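Local coordinates for Fe-regulated protein B (Neisseria meningitidis, PDB 4AIP), which is an outer-membrane TonB-dependent transporter for iron, probably taking up an iron-siderophore complex through its beta-barrel, at residues S269-E283 / R298-N312. Sequence-based numbering, arbitrary orientation.
With N8E (3,6,9,12,15-pentaoxatricosan-1-ol), chain F.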
loop_
_atom_site.group_PDB
_atom_site.type_symbol
_atom_site.label_atom_id
_atom_site.label_comp_id
_atom_site.label_asym_id
_atom_site.label_seq_id
_atom_site.Cartn_x
_atom_site.Cartn_y
_atom_site.Cartn_z
ATOM N N SER B 269 -10.972 19.337 -8.039
ATOM C CA SER B 269 -9.912 19.084 -7.113
ATOM C C SER B 269 -10.281 17.893 -6.221
ATOM O O SER B 269 -11.435 17.841 -5.764
ATOM C CB SER B 269 -9.803 20.364 -6.311
ATOM O OG SER B 269 -9.039 20.218 -5.149
ATOM N N HIS B 270 -9.379 16.929 -5.989
ATOM C CA HIS B 270 -9.626 15.982 -4.907
ATOM C C HIS B 270 -8.404 15.924 -4.034
ATOM O O HIS B 270 -7.297 15.764 -4.572
ATOM C CB HIS B 270 -10.010 14.570 -5.371
ATOM C CG HIS B 270 -10.202 13.613 -4.234
ATOM N ND1 HIS B 270 -11.398 13.487 -3.576
ATOM C CD2 HIS B 270 -9.346 12.768 -3.613
ATOM C CE1 HIS B 270 -11.288 12.593 -2.613
ATOM N NE2 HIS B 270 -10.043 12.162 -2.594
ATOM N N MET B 271 -8.594 16.053 -2.718
ATOM C CA MET B 271 -7.489 15.975 -1.819
ATOM C C MET B 271 -7.694 14.888 -0.790
ATOM O O MET B 271 -8.818 14.664 -0.332
ATOM C CB MET B 271 -7.291 17.290 -1.142
ATOM C CG MET B 271 -6.752 17.085 0.208
ATOM S SD MET B 271 -6.605 18.509 1.228
ATOM C CE MET B 271 -8.230 18.908 1.728
ATOM N N LYS B 272 -6.597 14.231 -0.407
ATOM C CA LYS B 272 -6.681 13.301 0.685
ATOM C C LYS B 272 -5.463 13.499 1.569
ATOM O O LYS B 272 -4.370 13.667 1.053
ATOM C CB LYS B 272 -6.777 11.854 0.187
ATOM C CG LYS B 272 -6.920 10.937 1.324
ATOM C CD LYS B 272 -6.591 9.502 1.057
ATOM C CE LYS B 272 -7.691 8.777 0.425
ATOM N NZ LYS B 272 -7.781 7.478 1.104
ATOM N N ASP B 273 -5.677 13.405 2.895
ATOM C CA ASP B 273 -4.654 13.612 3.911
ATOM C C ASP B 273 -4.850 12.487 4.911
ATOM O O ASP B 273 -5.914 12.392 5.554
ATOM C CB ASP B 273 -5.030 14.919 4.632
ATOM C CG ASP B 273 -3.809 15.698 5.182
ATOM O OD1 ASP B 273 -2.971 15.100 5.894
ATOM O OD2 ASP B 273 -3.743 16.922 4.950
ATOM N N GLN B 274 -3.870 11.637 5.115
ATOM C CA GLN B 274 -4.132 10.487 5.974
ATOM C C GLN B 274 -3.010 10.174 6.987
ATOM O O GLN B 274 -1.807 10.188 6.650
ATOM C CB GLN B 274 -4.372 9.295 5.071
ATOM C CG GLN B 274 -4.734 8.099 5.796
ATOM C CD GLN B 274 -5.093 6.982 4.884
ATOM O OE1 GLN B 274 -6.203 6.453 4.964
ATOM N NE2 GLN B 274 -4.191 6.620 3.992
ATOM N N HIS B 275 -3.423 9.822 8.201
ATOM C CA HIS B 275 -2.466 9.431 9.203
ATOM C C HIS B 275 -2.703 8.021 9.642
ATOM O O HIS B 275 -3.825 7.700 9.995
ATOM C CB HIS B 275 -2.623 10.279 10.438
ATOM C CG HIS B 275 -2.537 11.755 10.207
ATOM N ND1 HIS B 275 -2.927 12.663 11.164
ATOM C CD2 HIS B 275 -2.085 12.485 9.162
ATOM C CE1 HIS B 275 -2.738 13.888 10.714
ATOM N NE2 HIS B 275 -2.207 13.811 9.508
ATOM N N ARG B 276 -1.653 7.190 9.703
ATOM C CA ARG B 276 -1.822 5.814 10.179
ATOM C C ARG B 276 -0.740 5.396 11.135
ATOM O O ARG B 276 0.418 5.808 11.023
ATOM C CB ARG B 276 -1.866 4.818 9.007
ATOM C CG ARG B 276 -0.722 4.946 8.094
ATOM C CD ARG B 276 -1.269 5.059 6.712
ATOM N NE ARG B 276 -1.129 3.755 6.064
ATOM C CZ ARG B 276 -1.696 3.388 4.914
ATOM N NH1 ARG B 276 -2.469 4.225 4.239
ATOM N NH2 ARG B 276 -1.502 2.147 4.437
ATOM N N GLY B 277 -1.102 4.558 12.077
ATOM C CA GLY B 277 -0.082 3.958 12.924
ATOM C C GLY B 277 -0.730 3.345 14.139
ATOM O O GLY B 277 -1.964 3.316 14.261
ATOM N N ILE B 278 0.069 2.833 15.042
ATOM C CA ILE B 278 -0.497 2.295 16.234
ATOM C C ILE B 278 -0.626 3.527 17.171
ATOM O O ILE B 278 0.380 4.201 17.508
ATOM C CB ILE B 278 0.434 1.246 16.892
ATOM C CG1 ILE B 278 1.006 0.251 15.873
ATOM C CG2 ILE B 278 -0.253 0.568 18.055
ATOM C CD1 ILE B 278 0.024 -0.738 15.338
ATOM N N ARG B 279 -1.852 3.811 17.601
ATOM C CA ARG B 279 -2.115 5.035 18.279
ATOM C C ARG B 279 -2.946 4.626 19.426
ATOM O O ARG B 279 -3.491 3.506 19.441
ATOM C CB ARG B 279 -2.918 5.962 17.399
ATOM C CG ARG B 279 -2.162 6.346 16.112
ATOM C CD ARG B 279 -1.089 7.418 16.368
ATOM N NE ARG B 279 -1.717 8.697 16.696
ATOM C CZ ARG B 279 -1.103 9.789 17.141
ATOM N NH1 ARG B 279 0.201 9.789 17.363
ATOM N NH2 ARG B 279 -1.791 10.885 17.406
ATOM N N THR B 280 -3.054 5.510 20.398
ATOM C CA THR B 280 -3.666 5.170 21.651
ATOM C C THR B 280 -5.096 5.671 21.623
ATOM O O THR B 280 -5.442 6.566 20.848
ATOM C CB THR B 280 -2.863 5.798 22.833
ATOM O OG1 THR B 280 -2.894 7.226 22.742
ATOM C CG2 THR B 280 -1.459 5.440 22.742
ATOM N N VAL B 281 -5.947 5.040 22.417
ATOM C CA VAL B 281 -7.315 5.510 22.586
ATOM C C VAL B 281 -6.967 6.845 23.183
ATOM O O VAL B 281 -6.085 6.888 24.023
ATOM C CB VAL B 281 -8.038 4.663 23.671
ATOM C CG1 VAL B 281 -9.460 5.248 23.989
ATOM C CG2 VAL B 281 -8.071 3.155 23.311
ATOM N N ARG B 282 -7.528 7.956 22.788
ATOM C CA ARG B 282 -7.022 9.189 23.478
ATOM C C ARG B 282 -5.651 9.638 23.052
ATOM O O ARG B 282 -4.692 9.503 23.813
ATOM C CB ARG B 282 -6.878 9.007 24.999
ATOM C CG ARG B 282 -8.129 8.913 25.793
ATOM C CD ARG B 282 -7.789 8.841 27.261
ATOM N NE ARG B 282 -8.757 8.034 27.991
ATOM C CZ ARG B 282 -8.726 6.702 28.088
ATOM N NH1 ARG B 282 -7.749 5.996 27.512
ATOM N NH2 ARG B 282 -9.681 6.071 28.762
ATOM N N GLU B 283 -5.549 10.252 21.888
ATOM C CA GLU B 283 -4.242 10.633 21.355
ATOM C C GLU B 283 -3.532 11.788 22.064
ATOM O O GLU B 283 -2.344 12.076 21.783
ATOM C CB GLU B 283 -4.388 10.931 19.889
ATOM C CG GLU B 283 -5.178 9.848 19.202
ATOM C CD GLU B 283 -5.166 9.977 17.715
ATOM O OE1 GLU B 283 -4.726 11.041 17.165
ATOM O OE2 GLU B 283 -5.619 9.003 17.090
ATOM N N ARG B 298 -5.751 0.865 29.759
ATOM C CA ARG B 298 -6.749 1.920 29.540
ATOM C C ARG B 298 -6.572 2.623 28.209
ATOM O O ARG B 298 -7.559 2.974 27.566
ATOM C CB ARG B 298 -6.699 2.962 30.650
ATOM C CG ARG B 298 -7.216 2.471 31.997
ATOM C CD ARG B 298 -7.548 3.677 32.918
ATOM N NE ARG B 298 -8.888 4.243 32.663
ATOM C CZ ARG B 298 -9.139 5.461 32.181
ATOM N NH1 ARG B 298 -8.154 6.311 31.901
ATOM N NH2 ARG B 298 -10.399 5.842 32.001
ATOM N N GLN B 299 -5.302 2.809 27.828
ATOM C CA GLN B 299 -4.880 3.478 26.588
ATOM C C GLN B 299 -4.843 2.583 25.352
ATOM O O GLN B 299 -4.746 3.103 24.223
ATOM C CB GLN B 299 -3.517 4.158 26.793
ATOM C CG GLN B 299 -3.605 5.507 27.486
ATOM C CD GLN B 299 -4.235 6.566 26.591
ATOM O OE1 GLN B 299 -5.429 6.554 26.331
ATOM N NE2 GLN B 299 -3.426 7.482 26.119
ATOM N N ALA B 300 -4.894 1.260 25.579
ATOM C CA ALA B 300 -5.089 0.231 24.551
ATOM C C ALA B 300 -4.744 0.637 23.129
ATOM O O ALA B 300 -5.615 0.805 22.309
ATOM C CB ALA B 300 -6.539 -0.349 24.623
ATOM N N PRO B 301 -3.442 0.754 22.814
ATOM C CA PRO B 301 -3.054 1.157 21.462
ATOM C C PRO B 301 -3.516 0.152 20.448
ATOM O O PRO B 301 -3.507 -1.037 20.743
ATOM C CB PRO B 301 -1.551 1.136 21.524
ATOM C CG PRO B 301 -1.283 1.500 22.883
ATOM C CD PRO B 301 -2.249 0.678 23.672
ATOM N N ALA B 302 -3.920 0.640 19.278
ATOM C CA ALA B 302 -4.423 -0.193 18.205
ATOM C C ALA B 302 -4.141 0.519 16.918
ATOM O O ALA B 302 -4.030 1.743 16.933
ATOM C CB ALA B 302 -5.889 -0.340 18.387
ATOM N N TYR B 303 -4.020 -0.203 15.814
ATOM C CA TYR B 303 -3.871 0.452 14.524
ATOM C C TYR B 303 -5.070 1.384 14.144
ATOM O O TYR B 303 -6.259 1.043 14.328
ATOM C CB TYR B 303 -3.665 -0.592 13.441
ATOM C CG TYR B 303 -3.498 0.023 12.069
ATOM C CD1 TYR B 303 -2.300 0.632 11.694
ATOM C CD2 TYR B 303 -4.583 0.071 11.176
ATOM C CE1 TYR B 303 -2.131 1.174 10.385
ATOM C CE2 TYR B 303 -4.455 0.656 9.897
ATOM C CZ TYR B 303 -3.217 1.195 9.506
ATOM O OH TYR B 303 -3.131 1.748 8.201
ATOM N N ARG B 304 -4.746 2.531 13.585
ATOM C CA ARG B 304 -5.714 3.546 13.312
ATOM C C ARG B 304 -5.384 4.298 12.053
ATOM O O ARG B 304 -4.191 4.572 11.783
ATOM C CB ARG B 304 -5.666 4.523 14.447
ATOM C CG ARG B 304 -6.964 5.198 14.671
ATOM C CD ARG B 304 -7.227 5.383 16.082
ATOM N NE ARG B 304 -7.710 4.090 16.579
ATOM C CZ ARG B 304 -7.363 3.586 17.739
ATOM N NH1 ARG B 304 -6.582 4.292 18.441
ATOM N NH2 ARG B 304 -7.783 2.425 18.206
ATOM N N GLU B 305 -6.409 4.627 11.267
ATOM C CA GLU B 305 -6.223 5.615 10.193
ATOM C C GLU B 305 -7.209 6.730 10.419
ATOM O O GLU B 305 -8.401 6.482 10.738
ATOM C CB GLU B 305 -6.428 5.025 8.775
ATOM C CG GLU B 305 -6.017 3.575 8.650
ATOM C CD GLU B 305 -6.036 3.013 7.215
ATOM O OE1 GLU B 305 -7.034 3.290 6.522
ATOM O OE2 GLU B 305 -5.090 2.251 6.853
ATOM N N THR B 306 -6.727 7.961 10.268
ATOM C CA THR B 306 -7.601 9.080 10.385
ATOM C C THR B 306 -7.354 9.935 9.137
ATOM O O THR B 306 -6.208 10.180 8.758
ATOM C CB THR B 306 -7.542 9.803 11.830
ATOM O OG1 THR B 306 -6.638 10.887 11.815
ATOM C CG2 THR B 306 -7.097 8.864 12.971
ATOM N N THR B 307 -8.435 10.316 8.453
ATOM C CA THR B 307 -8.347 10.833 7.091
ATOM C C THR B 307 -9.206 12.091 6.857
ATOM O O THR B 307 -10.337 12.214 7.370
ATOM C CB THR B 307 -8.837 9.747 6.119
ATOM O OG1 THR B 307 -8.404 8.468 6.589
ATOM C CG2 THR B 307 -8.272 9.970 4.779
ATOM N N GLN B 308 -8.711 12.994 6.026
ATOM C CA GLN B 308 -9.490 14.140 5.616
ATOM C C GLN B 308 -9.415 14.205 4.112
ATOM O O GLN B 308 -8.291 14.157 3.520
ATOM C CB GLN B 308 -8.943 15.436 6.229
ATOM C CG GLN B 308 -9.928 16.591 6.249
ATOM C CD GLN B 308 -9.324 17.883 6.804
ATOM O OE1 GLN B 308 -8.513 18.517 6.160
ATOM N NE2 GLN B 308 -9.730 18.267 7.994
ATOM N N SER B 309 -10.583 14.327 3.485
ATOM C CA SER B 309 -10.652 14.271 2.054
ATOM C C SER B 309 -11.614 15.316 1.640
ATOM O O SER B 309 -12.650 15.579 2.277
ATOM C CB SER B 309 -11.170 12.940 1.498
ATOM O OG SER B 309 -10.835 11.838 2.292
ATOM N N ASN B 310 -11.337 15.855 0.483
ATOM C CA ASN B 310 -12.154 16.884 -0.009
ATOM C C ASN B 310 -12.175 16.778 -1.514
ATOM O O ASN B 310 -11.110 16.837 -2.151
ATOM C CB ASN B 310 -11.525 18.229 0.375
ATOM C CG ASN B 310 -12.487 19.387 0.141
ATOM O OD1 ASN B 310 -13.707 19.167 0.147
ATOM N ND2 ASN B 310 -11.956 20.609 -0.091
ATOM N N THR B 311 -13.368 16.599 -2.076
ATOM C CA THR B 311 -13.548 16.903 -3.498
ATOM C C THR B 311 -14.249 18.252 -3.618
ATOM O O THR B 311 -15.266 18.478 -2.963
ATOM C CB THR B 311 -14.407 15.852 -4.241
ATOM O OG1 THR B 311 -14.001 14.526 -3.897
ATOM C CG2 THR B 311 -14.243 16.003 -5.686
ATOM N N ASN B 312 -13.687 19.126 -4.447
ATOM C CA ASN B 312 -14.053 20.533 -4.501
ATOM C C ASN B 312 -14.211 20.984 -5.928
ATOM O O ASN B 312 -13.305 20.764 -6.735
ATOM C CB ASN B 312 -12.931 21.382 -3.894
ATOM C CG ASN B 312 -13.331 22.884 -3.782
ATOM O OD1 ASN B 312 -14.182 23.239 -2.968
ATOM N ND2 ASN B 312 -12.738 23.739 -4.590
HETATM C C01 N8E F . -7.490 8.119 -3.403
HETATM C C02 N8E F . -7.746 9.612 -3.325
HETATM C C03 N8E F . -6.496 10.400 -3.689
HETATM C C04 N8E F . -6.306 10.598 -5.189
HETATM C C05 N8E F . -6.896 11.893 -5.706
HETATM C C06 N8E F . -7.393 11.743 -7.144
HETATM C C07 N8E F . -8.793 11.241 -7.232
HETATM C C08 N8E F . -9.541 11.679 -8.492
HETATM O O09 N8E F . -9.817 13.072 -8.466
HETATM C C10 N8E F . -10.460 13.622 -9.589
HETATM C C11 N8E F . -10.189 15.121 -9.693
HETATM O O12 N8E F . -9.644 15.395 -10.966
HETATM C C13 N8E F . -8.243 15.567 -11.136
HETATM C C14 N8E F . -8.032 15.560 -12.645
HETATM O O15 N8E F . -6.859 14.815 -12.988
HETATM C C16 N8E F . -7.016 13.946 -14.111
HETATM C C17 N8E F . -6.754 14.715 -15.390
HETATM O O18 N8E F . -5.342 14.686 -15.623
HETATM C C19 N8E F . -4.797 15.944 -16.064
HETATM C C20 N8E F . -4.975 16.290 -17.552
HETATM O O21 N8E F . -5.275 17.687 -17.711
HETATM C C22 N8E F . -4.150 18.452 -18.125
HETATM C C23 N8E F . -4.630 19.225 -19.334
HETATM O O24 N8E F . -3.519 19.877 -19.978
HETATM O O HOH W 1 -10.105 19.140 -3.104
#
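H270 meets T311 as a non-hydrogen-bonded pair of two antiparallel strands, 264-276 and 302-318. Its side chain can be followed outward. CB lies 3.4 Å from O09 of the detergent N8E. CG stands anti to the backbone N (chi1 178°). This lets ND1 reach T311 OG1 at 2.8 Å, at the ring edge; either atom could donate. At another edge of the ring CD2 touches N8E C05 at 3.3 Å. CE1 comes within 4.1 Å of S309 CB. NE2 lies near N8E C02 and has no polar partner in the model.

Paired backbone hydrogen bonds run from S269-N312, where S269 N to N312 O is weak, through the corner at G277 to R279-A302 on strand 278-279. The opposite face carries M271, D273 and H275; D273 OD2 accepts a hydrogen bond from D140 N, and the H275 ring stacks on F137.

Beyond the strands, R282 NH1 donates to R298 O (3.0 Å). R298 O lies in the guanidinium plane, but NH1 approaches from above the carbonyl plane.

This is a hairpin of neighbouring strands in the TonB-dependent receptor barrel, with an inner face against the plug and an outer face where one detergent molecule and a second subunit pack against H270 and K272.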